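Local coordinates for inclusion membrane protein A (PDB 6E7E) that probably drives homotypic fusion of chlamydial inclusions as a SNARE-like membrane protein, of which this chain is the soluble domain, at residues S17-I21 with V97-R101; T2-Y8 with R82-Q87; F106-L110 with E130-I134; E31-L35 with A111-R115. The protein carries 2 engineered substitutions. All blocks are in the same frame, centred on the assembly; numbering follows the deposited sequence.

Contact 1 of 4, residues S17-I21 with V97-R101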
loop_
_atom_site.group_PDB
_atom_site.type_symbol
_atom_site.label_atom_id
_atom_site.label_comp_id
_atom_site.label_asym_id
_atom_site.label_seq_id
_atom_site.Cartn_x
_atom_site.Cartn_y
_atom_site.Cartn_z
ATOM N N SER A 17 2.736 8.034 -6.365
ATOM C CA SER A 17 1.370 7.706 -5.891
ATOM C C SER A 17 1.427 6.770 -4.692
ATOM O O SER A 17 0.661 6.972 -3.740
ATOM C CB SER A 17 0.561 7.129 -7.003
ATOM O OG SER A 17 0.325 8.118 -7.969
ATOM N N LEU A 18 2.273 5.761 -4.720
ATOM C CA LEU A 18 2.401 4.842 -3.579
ATOM C C LEU A 18 2.799 5.610 -2.325
ATOM O O LEU A 18 2.323 5.253 -1.235
ATOM C CB LEU A 18 3.421 3.750 -3.865
ATOM C CG LEU A 18 2.929 2.667 -4.804
ATOM C CD1 LEU A 18 4.132 1.890 -5.307
ATOM C CD2 LEU A 18 1.921 1.768 -4.112
ATOM N N LYS A 19 3.677 6.602 -2.427
ATOM C CA LYS A 19 4.088 7.374 -1.253
ATOM C C LYS A 19 2.905 8.197 -0.745
ATOM O O LYS A 19 2.758 8.350 0.477
ATOM C CB LYS A 19 5.275 8.265 -1.591
ATOM C CG LYS A 19 6.564 7.479 -1.782
ATOM C CD LYS A 19 7.723 8.352 -2.179
ATOM C CE LYS A 19 9.004 7.571 -2.271
ATOM N NZ LYS A 19 10.152 8.439 -2.609
ATOM N N GLU A 20 2.067 8.720 -1.627
ATOM C CA GLU A 20 0.847 9.418 -1.169
ATOM C C GLU A 20 -0.101 8.445 -0.478
ATOM O O GLU A 20 -0.683 8.765 0.570
ATOM C CB GLU A 20 0.138 10.072 -2.346
ATOM C CG GLU A 20 0.939 11.174 -2.994
ATOM C CD GLU A 20 0.138 12.018 -3.942
ATOM O OE1 GLU A 20 -0.943 11.572 -4.358
ATOM O OE2 GLU A 20 0.567 13.144 -4.194
ATOM N N ILE A 21 -0.280 7.275 -1.064
ATOM C CA ILE A 21 -1.139 6.219 -0.496
ATOM C C ILE A 21 -0.595 5.843 0.873
ATOM O O ILE A 21 -1.361 5.708 1.827
ATOM C CB ILE A 21 -1.217 5.036 -1.465
ATOM C CG1 ILE A 21 -2.065 5.371 -2.688
ATOM C CG2 ILE A 21 -1.709 3.790 -0.758
ATOM C CD1 ILE A 21 -1.819 4.411 -3.847
ATOM N N VAL A 97 -2.253 0.540 -7.666
ATOM C CA VAL A 97 -2.278 1.938 -7.193
ATOM C C VAL A 97 -3.696 2.492 -7.316
ATOM O O VAL A 97 -4.208 3.114 -6.368
ATOM C CB VAL A 97 -1.250 2.771 -7.963
ATOM C CG1 VAL A 97 -1.484 4.252 -7.758
ATOM C CG2 VAL A 97 0.162 2.395 -7.563
ATOM N N ALA A 98 -4.338 2.286 -8.453
ATOM C CA ALA A 98 -5.698 2.828 -8.654
ATOM C C ALA A 98 -6.663 2.214 -7.643
ATOM O O ALA A 98 -7.520 2.930 -7.100
ATOM C CB ALA A 98 -6.145 2.579 -10.058
ATOM N N SER A 99 -6.563 0.923 -7.423
ATOM C CA SER A 99 -7.474 0.243 -6.489
ATOM C C SER A 99 -7.251 0.745 -5.074
ATOM O O SER A 99 -8.232 0.988 -4.341
ATOM C CB SER A 99 -7.293 -1.214 -6.594
ATOM O OG SER A 99 -8.223 -1.854 -5.758
ATOM N N LEU A 100 -6.015 0.906 -4.652
ATOM C CA LEU A 100 -5.728 1.426 -3.300
ATOM C C LEU A 100 -6.274 2.844 -3.143
ATOM O O LEU A 100 -6.809 3.156 -2.082
ATOM C CB LEU A 100 -4.221 1.350 -3.040
ATOM C CG LEU A 100 -3.697 -0.059 -2.821
ATOM C CD1 LEU A 100 -2.177 -0.083 -2.957
ATOM C CD2 LEU A 100 -4.117 -0.617 -1.469
ATOM N N ARG A 101 -6.119 3.671 -4.165
ATOM C CA ARG A 101 -6.646 5.037 -4.073
ATOM C C ARG A 101 -8.157 4.973 -3.892
ATOM O O ARG A 101 -8.697 5.784 -3.128
ATOM C CB ARG A 101 -6.282 5.808 -5.333
ATOM C CG ARG A 101 -4.901 6.428 -5.358
ATOM C CD ARG A 101 -4.807 7.522 -6.400
ATOM N NE ARG A 101 -3.459 8.049 -6.601
ATOM C CZ ARG A 101 -2.857 8.953 -5.823
ATOM N NH1 ARG A 101 -3.459 9.422 -4.743
ATOM N NH2 ARG A 101 -1.666 9.411 -6.153
#

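Contact 2 of 4, residues T2-Y8 with R82-Q87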
loop_
_atom_site.group_PDB
_atom_site.type_symbol
_atom_site.label_atom_id
_atom_site.label_comp_id
_atom_site.label_asym_id
_atom_site.label_seq_id
_atom_site.Cartn_x
_atom_site.Cartn_y
_atom_site.Cartn_z
ATOM N N THR A 2 8.502 -1.624 -24.615
ATOM C CA THR A 2 8.540 -0.220 -24.173
ATOM C C THR A 2 9.978 0.135 -23.780
ATOM O O THR A 2 10.629 -0.652 -23.059
ATOM C CB THR A 2 7.547 0.010 -23.038
ATOM O OG1 THR A 2 6.232 -0.391 -23.434
ATOM C CG2 THR A 2 7.565 1.463 -22.653
ATOM N N ALA A 3 10.469 1.285 -24.224
ATOM C CA ALA A 3 11.803 1.805 -23.859
ATOM C C ALA A 3 11.898 1.919 -22.338
ATOM O O ALA A 3 10.935 2.365 -21.650
ATOM C CB ALA A 3 12.052 3.129 -24.539
ATOM N N ASN A 4 13.071 1.641 -21.818
ATOM C CA ASN A 4 13.278 1.672 -20.367
ATOM C C ASN A 4 13.108 3.081 -19.833
ATOM O O ASN A 4 12.636 3.183 -18.714
ATOM C CB ASN A 4 14.619 1.070 -19.950
ATOM C CG ASN A 4 14.601 -0.432 -20.062
ATOM O OD1 ASN A 4 13.650 -1.084 -19.628
ATOM N ND2 ASN A 4 15.654 -0.989 -20.624
ATOM N N LEU A 5 13.422 4.121 -20.582
ATOM C CA LEU A 5 13.245 5.485 -20.046
ATOM C C LEU A 5 11.751 5.714 -19.776
ATOM O O LEU A 5 11.389 6.315 -18.764
ATOM C CB LEU A 5 13.786 6.507 -21.026
ATOM C CG LEU A 5 13.588 7.954 -20.596
ATOM C CD1 LEU A 5 14.166 8.235 -19.220
ATOM C CD2 LEU A 5 14.210 8.888 -21.605
ATOM N N HIS A 6 10.877 5.248 -20.664
ATOM C CA HIS A 6 9.415 5.411 -20.487
ATOM C C HIS A 6 8.920 4.566 -19.327
ATOM O O HIS A 6 8.053 5.029 -18.563
ATOM C CB HIS A 6 8.639 5.112 -21.768
ATOM C CG HIS A 6 8.804 6.188 -22.775
ATOM N ND1 HIS A 6 7.845 7.169 -22.970
ATOM C CD2 HIS A 6 9.831 6.471 -23.599
ATOM C CE1 HIS A 6 8.279 8.014 -23.884
ATOM N NE2 HIS A 6 9.498 7.602 -24.293
ATOM N N LEU A 7 9.440 3.378 -19.171
ATOM C CA LEU A 7 9.056 2.556 -18.011
ATOM C C LEU A 7 9.561 3.199 -16.726
ATOM O O LEU A 7 8.837 3.148 -15.716
ATOM C CB LEU A 7 9.600 1.139 -18.171
ATOM C CG LEU A 7 8.982 0.349 -19.318
ATOM C CD1 LEU A 7 9.576 -1.031 -19.399
ATOM C CD2 LEU A 7 7.470 0.238 -19.169
ATOM N N TYR A 8 10.745 3.811 -16.740
ATOM C CA TYR A 8 11.227 4.576 -15.565
ATOM C C TYR A 8 10.247 5.703 -15.232
ATOM O O TYR A 8 9.899 5.888 -14.059
ATOM C CB TYR A 8 12.637 5.095 -15.833
ATOM C CG TYR A 8 13.104 6.145 -14.870
ATOM C CD1 TYR A 8 13.542 5.810 -13.602
ATOM C CD2 TYR A 8 13.015 7.487 -15.191
ATOM C CE1 TYR A 8 13.930 6.781 -12.692
ATOM C CE2 TYR A 8 13.392 8.464 -14.289
ATOM C CZ TYR A 8 13.847 8.116 -13.031
ATOM O OH TYR A 8 14.236 9.063 -12.130
ATOM N N ARG A 82 18.576 -3.048 -15.728
ATOM C CA ARG A 82 17.385 -2.480 -16.382
ATOM C C ARG A 82 16.453 -3.564 -16.926
ATOM O O ARG A 82 15.284 -3.239 -17.189
ATOM C CB ARG A 82 17.786 -1.489 -17.474
ATOM C CG ARG A 82 18.358 -0.193 -16.913
ATOM C CD ARG A 82 18.486 0.872 -17.954
ATOM N NE ARG A 82 19.355 0.521 -19.052
ATOM C CZ ARG A 82 20.663 0.754 -19.097
ATOM N NH1 ARG A 82 21.294 1.354 -18.098
ATOM N NH2 ARG A 82 21.317 0.464 -20.199
ATOM N N LYS A 83 16.865 -4.823 -17.000
ATOM C CA LYS A 83 15.900 -5.893 -17.336
ATOM C C LYS A 83 14.794 -5.986 -16.278
ATOM O O LYS A 83 13.748 -6.541 -16.575
ATOM C CB LYS A 83 16.615 -7.219 -17.524
ATOM C CG LYS A 83 17.599 -7.196 -18.675
ATOM C CD LYS A 83 18.307 -8.492 -18.889
ATOM C CE LYS A 83 19.392 -8.377 -19.941
ATOM N NZ LYS A 83 20.123 -9.654 -20.118
ATOM N N LEU A 84 15.038 -5.518 -15.064
ATOM C CA LEU A 84 14.012 -5.587 -13.993
ATOM C C LEU A 84 12.910 -4.555 -14.206
ATOM O O LEU A 84 11.893 -4.642 -13.505
ATOM C CB LEU A 84 14.674 -5.444 -12.631
ATOM C CG LEU A 84 15.616 -6.594 -12.285
ATOM C CD1 LEU A 84 16.287 -6.376 -10.950
ATOM C CD2 LEU A 84 14.925 -7.956 -12.286
ATOM N N PHE A 85 13.071 -3.624 -15.134
ATOM C CA PHE A 85 11.957 -2.740 -15.560
ATOM C C PHE A 85 11.068 -3.546 -16.507
ATOM O O PHE A 85 11.360 -3.564 -17.694
ATOM C CB PHE A 85 12.450 -1.444 -16.197
ATOM C CG PHE A 85 13.001 -0.467 -15.199
ATOM C CD1 PHE A 85 14.273 -0.585 -14.668
ATOM C CD2 PHE A 85 12.204 0.566 -14.732
ATOM C CE1 PHE A 85 14.748 0.330 -13.736
ATOM C CE2 PHE A 85 12.675 1.463 -13.786
ATOM C CZ PHE A 85 13.943 1.344 -13.286
ATOM N N SER A 86 10.078 -4.248 -15.969
ATOM C CA SER A 86 9.173 -5.157 -16.708
ATOM C C SER A 86 7.910 -4.379 -17.077
ATOM O O SER A 86 7.238 -3.883 -16.146
ATOM C CB SER A 86 8.768 -6.340 -15.864
ATOM O OG SER A 86 7.542 -6.899 -16.349
ATOM N N GLN A 87 7.583 -4.239 -18.361
ATOM C CA GLN A 87 6.375 -3.451 -18.735
ATOM C C GLN A 87 5.139 -4.159 -18.160
ATOM O O GLN A 87 4.250 -3.469 -17.696
ATOM C CB GLN A 87 6.303 -3.120 -20.223
ATOM C CG GLN A 87 5.899 -4.282 -21.092
ATOM C CD GLN A 87 6.124 -3.936 -22.541
ATOM O OE1 GLN A 87 7.260 -3.717 -22.975
ATOM N NE2 GLN A 87 5.034 -3.862 -23.291
HETATM O O HOH W 1 15.457 -3.879 -20.489
#

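Contact 3 of 4, residues F106-L110 with E130-I134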
loop_
_atom_site.group_PDB
_atom_site.type_symbol
_atom_site.label_atom_id
_atom_site.label_comp_id
_atom_site.label_asym_id
_atom_site.label_seq_id
_atom_site.Cartn_x
_atom_site.Cartn_y
_atom_site.Cartn_z
ATOM N N PHE A 106 -13.211 5.485 -0.360
ATOM C CA PHE A 106 -14.391 4.940 0.349
ATOM C C PHE A 106 -14.205 4.966 1.855
ATOM O O PHE A 106 -15.153 5.148 2.617
ATOM C CB PHE A 106 -14.618 3.458 0.053
ATOM C CG PHE A 106 -14.682 3.054 -1.398
ATOM C CD1 PHE A 106 -15.291 3.884 -2.326
ATOM C CD2 PHE A 106 -14.168 1.834 -1.836
ATOM C CE1 PHE A 106 -15.379 3.517 -3.661
ATOM C CE2 PHE A 106 -14.249 1.469 -3.173
ATOM C CZ PHE A 106 -14.852 2.313 -4.085
ATOM N N LEU A 107 -12.996 4.717 2.322
ATOM C CA LEU A 107 -12.751 4.589 3.768
ATOM C C LEU A 107 -12.721 5.961 4.429
ATOM O O LEU A 107 -13.033 6.036 5.615
ATOM C CB LEU A 107 -11.426 3.865 3.954
ATOM C CG LEU A 107 -11.071 3.467 5.379
ATOM C CD1 LEU A 107 -12.137 2.580 6.012
ATOM C CD2 LEU A 107 -9.740 2.739 5.373
ATOM N N THR A 108 -12.298 6.990 3.712
ATOM C CA THR A 108 -11.980 8.293 4.342
ATOM C C THR A 108 -13.088 8.819 5.246
ATOM O O THR A 108 -12.778 9.242 6.349
ATOM C CB THR A 108 -11.584 9.294 3.265
ATOM O OG1 THR A 108 -10.316 8.932 2.724
ATOM C CG2 THR A 108 -11.421 10.687 3.813
ATOM N N PRO A 109 -14.371 8.815 4.847
ATOM C CA PRO A 109 -15.372 9.415 5.730
ATOM C C PRO A 109 -15.868 8.502 6.849
ATOM O O PRO A 109 -16.668 8.958 7.662
ATOM C CB PRO A 109 -16.545 9.725 4.803
ATOM C CG PRO A 109 -16.302 9.022 3.528
ATOM C CD PRO A 109 -14.892 8.488 3.520
ATOM N N LEU A 110 -15.505 7.239 6.856
ATOM C CA LEU A 110 -16.288 6.290 7.676
ATOM C C LEU A 110 -16.036 6.388 9.179
ATOM O O LEU A 110 -16.997 6.225 9.926
ATOM C CB LEU A 110 -16.031 4.877 7.164
ATOM C CG LEU A 110 -16.528 4.646 5.731
ATOM C CD1 LEU A 110 -16.306 3.190 5.371
ATOM C CD2 LEU A 110 -17.965 5.078 5.465
ATOM N N GLU A 130 -19.786 -2.343 6.268
ATOM C CA GLU A 130 -19.010 -1.673 5.219
ATOM C C GLU A 130 -17.529 -1.704 5.586
ATOM O O GLU A 130 -16.679 -1.955 4.704
ATOM C CB GLU A 130 -19.506 -0.254 5.035
ATOM C CG GLU A 130 -18.801 0.442 3.908
ATOM C CD GLU A 130 -19.342 1.811 3.562
ATOM O OE1 GLU A 130 -20.111 2.356 4.367
ATOM O OE2 GLU A 130 -19.007 2.322 2.475
ATOM N N LEU A 131 -17.201 -1.450 6.829
ATOM C CA LEU A 131 -15.807 -1.447 7.279
ATOM C C LEU A 131 -15.193 -2.829 7.096
ATOM O O LEU A 131 -14.044 -2.932 6.644
ATOM C CB LEU A 131 -15.704 -0.974 8.721
ATOM C CG LEU A 131 -15.884 0.523 8.894
ATOM C CD1 LEU A 131 -16.063 0.838 10.376
ATOM C CD2 LEU A 131 -14.703 1.282 8.328
ATOM N N LYS A 132 -15.910 -3.881 7.448
ATOM C CA LYS A 132 -15.364 -5.231 7.281
ATOM C C LYS A 132 -15.114 -5.518 5.802
ATOM O O LYS A 132 -14.103 -6.168 5.450
ATOM C CB LYS A 132 -16.308 -6.281 7.831
ATOM C CG LYS A 132 -16.413 -6.314 9.340
ATOM C CD LYS A 132 -17.462 -7.275 9.788
ATOM C CE LYS A 132 -17.651 -7.294 11.287
ATOM N NZ LYS A 132 -18.893 -8.019 11.653
ATOM N N THR A 133 -15.998 -5.040 4.936
ATOM C CA THR A 133 -15.857 -5.287 3.485
ATOM C C THR A 133 -14.626 -4.545 2.959
ATOM O O THR A 133 -13.849 -5.129 2.160
ATOM C CB THR A 133 -17.165 -4.882 2.799
ATOM O OG1 THR A 133 -18.256 -5.616 3.363
ATOM C CG2 THR A 133 -17.121 -5.109 1.309
ATOM N N ILE A 134 -14.448 -3.301 3.332
ATOM C CA ILE A 134 -13.258 -2.537 2.903
ATOM C C ILE A 134 -11.994 -3.162 3.483
ATOM O O ILE A 134 -10.989 -3.270 2.775
ATOM C CB ILE A 134 -13.386 -1.057 3.284
ATOM C CG1 ILE A 134 -14.550 -0.428 2.527
ATOM C CG2 ILE A 134 -12.072 -0.339 3.022
ATOM C CD1 ILE A 134 -14.960 0.892 3.096
#

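Contact 4 of 4, residues E31-L35 with A111-R115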
loop_
_atom_site.group_PDB
_atom_site.type_symbol
_atom_site.label_atom_id
_atom_site.label_comp_id
_atom_site.label_asym_id
_atom_site.label_seq_id
_atom_site.Cartn_x
_atom_site.Cartn_y
_atom_site.Cartn_z
ATOM N N GLU A 31 -6.425 6.963 12.768
ATOM C CA GLU A 31 -7.851 7.241 13.004
ATOM C C GLU A 31 -8.554 5.985 13.528
ATOM O O GLU A 31 -9.369 6.075 14.453
ATOM C CB GLU A 31 -8.496 7.721 11.715
ATOM C CG GLU A 31 -9.873 8.286 11.900
ATOM C CD GLU A 31 -10.484 8.915 10.650
ATOM O OE1 GLU A 31 -10.163 8.448 9.529
ATOM O OE2 GLU A 31 -11.323 9.841 10.774
ATOM N N PHE A 32 -8.258 4.824 12.954
ATOM C CA PHE A 32 -8.908 3.569 13.401
ATOM C C PHE A 32 -8.333 3.095 14.728
ATOM O O PHE A 32 -9.095 2.487 15.480
ATOM C CB PHE A 32 -8.883 2.512 12.294
ATOM C CG PHE A 32 -9.958 2.811 11.278
ATOM C CD1 PHE A 32 -11.283 2.538 11.581
ATOM C CD2 PHE A 32 -9.683 3.450 10.088
ATOM C CE1 PHE A 32 -12.303 2.899 10.721
ATOM C CE2 PHE A 32 -10.703 3.819 9.236
ATOM C CZ PHE A 32 -12.002 3.550 9.561
ATOM N N LEU A 33 -7.094 3.416 15.064
ATOM C CA LEU A 33 -6.606 3.139 16.428
ATOM C C LEU A 33 -7.437 3.941 17.429
ATOM O O LEU A 33 -7.916 3.410 18.426
ATOM C CB LEU A 33 -5.135 3.506 16.555
ATOM C CG LEU A 33 -4.544 3.272 17.937
ATOM C CD1 LEU A 33 -4.627 1.804 18.326
ATOM C CD2 LEU A 33 -3.097 3.725 17.924
ATOM N N HIS A 34 -7.605 5.227 17.171
ATOM C CA HIS A 34 -8.475 6.065 18.024
ATOM C C HIS A 34 -9.864 5.437 18.137
ATOM O O HIS A 34 -10.378 5.288 19.232
ATOM C CB HIS A 34 -8.577 7.479 17.465
ATOM C CG HIS A 34 -7.480 8.406 17.862
ATOM N ND1 HIS A 34 -6.255 8.616 17.245
ATOM C CD2 HIS A 34 -7.513 9.270 18.894
ATOM C CE1 HIS A 34 -5.630 9.587 17.909
ATOM N NE2 HIS A 34 -6.368 9.968 18.921
ATOM N N LEU A 35 -10.477 5.122 17.010
ATOM C CA LEU A 35 -11.861 4.616 16.988
ATOM C C LEU A 35 -11.942 3.320 17.791
ATOM O O LEU A 35 -12.915 3.098 18.513
ATOM C CB LEU A 35 -12.328 4.434 15.544
ATOM C CG LEU A 35 -13.835 4.369 15.345
ATOM C CD1 LEU A 35 -14.456 5.736 15.552
ATOM C CD2 LEU A 35 -14.135 3.857 13.935
ATOM N N ALA A 111 -14.851 6.713 9.654
ATOM C CA ALA A 111 -14.645 6.809 11.108
ATOM C C ALA A 111 -15.501 7.954 11.661
ATOM O O ALA A 111 -16.156 7.804 12.698
ATOM C CB ALA A 111 -13.187 7.015 11.433
ATOM N N GLU A 112 -15.393 9.142 11.108
ATOM C CA GLU A 112 -16.235 10.262 11.603
ATOM C C GLU A 112 -17.704 9.964 11.285
ATOM O O GLU A 112 -18.564 10.364 12.080
ATOM C CB GLU A 112 -15.805 11.590 10.976
ATOM C CG GLU A 112 -14.405 12.038 11.368
ATOM C CD GLU A 112 -14.322 12.483 12.816
ATOM O OE1 GLU A 112 -15.265 13.150 13.289
ATOM O OE2 GLU A 112 -13.313 12.165 13.480
ATOM N N GLU A 113 -18.137 9.246 10.322
ATOM C CA GLU A 113 -19.552 8.885 10.160
ATOM C C GLU A 113 -19.987 7.976 11.311
ATOM O O GLU A 113 -21.080 8.167 11.847
ATOM C CB GLU A 113 -19.841 8.295 8.795
ATOM C CG GLU A 113 -21.297 7.914 8.606
ATOM C CD GLU A 113 -22.342 9.017 8.674
ATOM O OE1 GLU A 113 -21.971 10.210 8.777
ATOM O OE2 GLU A 113 -23.539 8.678 8.585
ATOM N N VAL A 114 -19.183 7.005 11.712
ATOM C CA VAL A 114 -19.508 6.159 12.875
ATOM C C VAL A 114 -19.655 7.030 14.111
ATOM O O VAL A 114 -20.597 6.831 14.885
ATOM C CB VAL A 114 -18.407 5.119 13.086
ATOM C CG1 VAL A 114 -18.431 4.534 14.474
ATOM C CG2 VAL A 114 -18.494 4.039 12.035
ATOM N N ARG A 115 -18.728 7.956 14.319
ATOM C CA ARG A 115 -18.829 8.832 15.520
ATOM C C ARG A 115 -20.134 9.645 15.482
ATOM O O ARG A 115 -20.798 9.747 16.521
ATOM C CB ARG A 115 -17.611 9.739 15.665
ATOM C CG ARG A 115 -16.327 8.972 15.952
ATOM C CD ARG A 115 -15.234 10.011 16.006
ATOM N NE ARG A 115 -13.958 9.396 16.276
ATOM C CZ ARG A 115 -12.896 9.459 15.504
ATOM N NH1 ARG A 115 -12.927 10.116 14.357
ATOM N NH2 ARG A 115 -11.814 8.786 15.851
HETATM O O HOH W 2 -12.332 6.875 8.245
HETATM O O HOH W 3 -13.520 9.958 8.951
#

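Contact 1 of 4, residues S17-I21 with V97-R101
Charge and hydrogen bonding gather at one nitrogen, Arg-101 NH2, which reaches both Ser-17 and Glu-20. The bond from Arg-101 NH2 to Glu-20 OE1 measures 2.9 Å and forms the core of a salt bridge; the acceptor lies 6° out of the guanidinium plane, in effect in it. The carboxylate, by contrast, is met from above its own plane, the two flat groups standing 86° apart. Arg-101 NH1 adds a weak second bond to Glu-20 OE1, at 3.3 Å. The other bond of Arg-101 NH2, 3.0 Å to Ser-17 OG, tilts slightly out of the guanidinium plane. Ser-17 OG also has a weak bond to the Arg-13 carbonyl one turn earlier, while the carbonyl of Ser-17 itself lies over a face of the guanidinium. Reach comes from the arginine chain, extended from CG to NE, which brings the charged end across to helix 4-38.

Both segments are mid-helix, and their N-to-C directions differ by 25° with the axes 10.3 Å apart at closest approach. This is the side-by-side, nearly parallel pairing of helices in a long helical bundle, consistent with the SNARE-like character of the protein.

Apolar contacts fill the inner side. Ile-21 CD1 lodges among three residues: it lies 3.9 Å from Val-97 CG1, 4.0 Å from Leu-100 CB, and against the aliphatic CG of Arg-101. Val-97 divides its branches, CG1 meeting Ser-17 CB at 3.6 Å while CG2 faces Leu-18 CG at 3.9 Å. Leu-18 and Leu-100 both continue inward to Leu-145 of helix 125-165.

Contact 2 of 4, residues T2-Y8 with R82-Q87
Leu-7 and Phe-85 bring the backbones nearest, with their CA atoms 6.5 Å apart, where the first turns of helix 4-38 face a bend built from a type I turn (Arg-82 to Phe-85) and an inverse gamma turn centred on Phe-85. The direct hydrogen bond across runs from Thr-2 N to Gln-87 OE1, 2.9 Å long and almost straight at 174°, although the donor is tilted 32° from the carbonyl plane. Gln-87 reaches it with CG set between its backbone N and carbonyl carbon (chi1 76°) and the rest of the chain extended, so the amide projects toward the start of the chain while Gln-87 CB stays 3.7 Å from Leu-7 CD2. On the other branch, Leu-7 CD1 rests 3.5 Å from Phe-85 O, so each methyl of Leu-7 has a neighbour across the contact.

Phe-85 offers Tyr-8 a ring carbon and not a stack: its CE2 lies 3.9 Å from Tyr-8 CA and near the plane of the tyrosine ring. Asn-4 OD1 touches Phe-85 CB at 3.7 Å. Asn-4 ND2 donates to a water 2.9 Å away, and that water bonds only weakly to Arg-82 O. Arg-82 NH1 hydrogen-bonds Ser-77 OG, outside the contact.

Ser-86 is the N-cap of helix 87-107, its hydroxyl bonding Ile-89 N, so the bend hands the chain straight into that helix. Leu-7 and Phe-85 both lean on Ile-90 there, Phe-85 also packs on Leu-70 of helix 65-73, and Tyr-8 stacks with Tyr-74 in the loop before helix 79-82.

Contact 3 of 4, residues F106-L110 with E130-I134
Leu-110 and Ile-134 have the most surface buried here and meet tip to tip, Leu-110 CD1 to Ile-134 CD1 at 3.5 Å, a close fit for two methyl groups. Each reaches the other with an extended second torsion: beyond CG1, set beside the backbone N (chi1 -64°), Ile-134 runs out to CD1, and Leu-110 likewise sends CD1 straight forward. Ile-134 CD1 also touches Phe-106 CB at 4.0 Å; the ring of Phe-106 leads away from the contact.

Leu-131 is third. Its CD2 serves as a shared point, 3.9 Å from Leu-110 CD1 and 3.7 Å from Leu-107 CD1; the leucines at 107 and 131 run at about a right angle. Leu-107 has CG placed anti to the backbone N (chi1 -172°), which directs CD1 also toward Ile-134 CG2, at 4.2 Å. Leu-107 and Leu-131 pack as well on Phe-53, joining the cluster to helix 44-57.

Leu-110 N bonds Leu-107 O, at 3.0 Å, where helix 87-107 gives way to helix 110-119. Leu-110 points toward helix 125-165, and Leu-107 brings its CD1 there by its torsions.

At the outer margin the carboxylate of Glu-130 lies beside Leu-110, with Glu-130 OE1 3.6 Å from Leu-110 CD2. No hydrogen bond or salt bridge crosses, so cohesion rests on hydrophobic burial and van der Waals fit; even the carboxylate of Glu-130 meets the leucine through van der Waals contact alone, at the more polar border.

Contact 4 of 4, residues E31-L35 with A111-R115
A helix start laid against a neighbouring helix defines this contact: Ala-111 and Glu-112, in the first turn of helix 110-119, face Glu-31 on helix 4-38. Between the Glu-31 carboxylate and these early backbone amides lie two waters, each accepting from one amide. The first is 2.9 Å from Ala-111 N and within bonding distance of Glu-31 OE1, to which it may donate; the second, 3.0 Å from Glu-112 N, stands in the same relation to Glu-31 OE2. Glu-31 puts its carboxylate there by an extended chain with CG anti to the backbone N (chi1 -169°), and its CD presses on Ala-111 CB at 3.4 Å. The positive end of the helix dipole probably helps to stabilise the charged form, whereas the carboxylate of Glu-112, 4.1 Å away between the two OE2 atoms and nearly coplanar with it, would oppose this. A long ion pair to Arg-115 NH1 is doubtful, as that nitrogen is modelled too close to Glu-112.

Leu-35 provides the apolar half. Its CD1 sits over a face of the Arg-115 guanidinium and 3.8 Å from Arg-115 CG, while CD2 packs on Ala-111 CB. His-34 CB borders the guanidinium edge, and NE of the same group forms a salt bridge with Glu-38 further along helix 4-38. On the inner side the ring of Phe-32, stacked with Phe-53, approaches Ala-111 CB obliquely with CZ at 4.1 Å.

The axes are 10.8 Å apart and 23° from parallel. Such side-by-side helices, with a small alanine and a leucine inside and charged residues along the margin, are typical of a helical bundle.

Contacts 1, 2 and 4 all tie helix 4-38 to later parts of the chain, in an order that keeps pace: residues 2-8 meet 82-87, 17-21 meet 97-101, and 31-35 meet 111-115. Contact 1 lies near the middle, about 7 Å from the centre of the chain, with contacts 2 and 4 toward opposite ends, their centres 41 Å apart. Contact 3, between helix 87-107 and helix 125-165, has its centre 10 Å from that of contact 4 and touches it: Phe-32 CZ lies 3.7 Å from Leu-107 CD1 and from Leu-131 CD2. The other pairs do not touch, although contacts 1 and 3 come within about 5 Å at their nearest atoms.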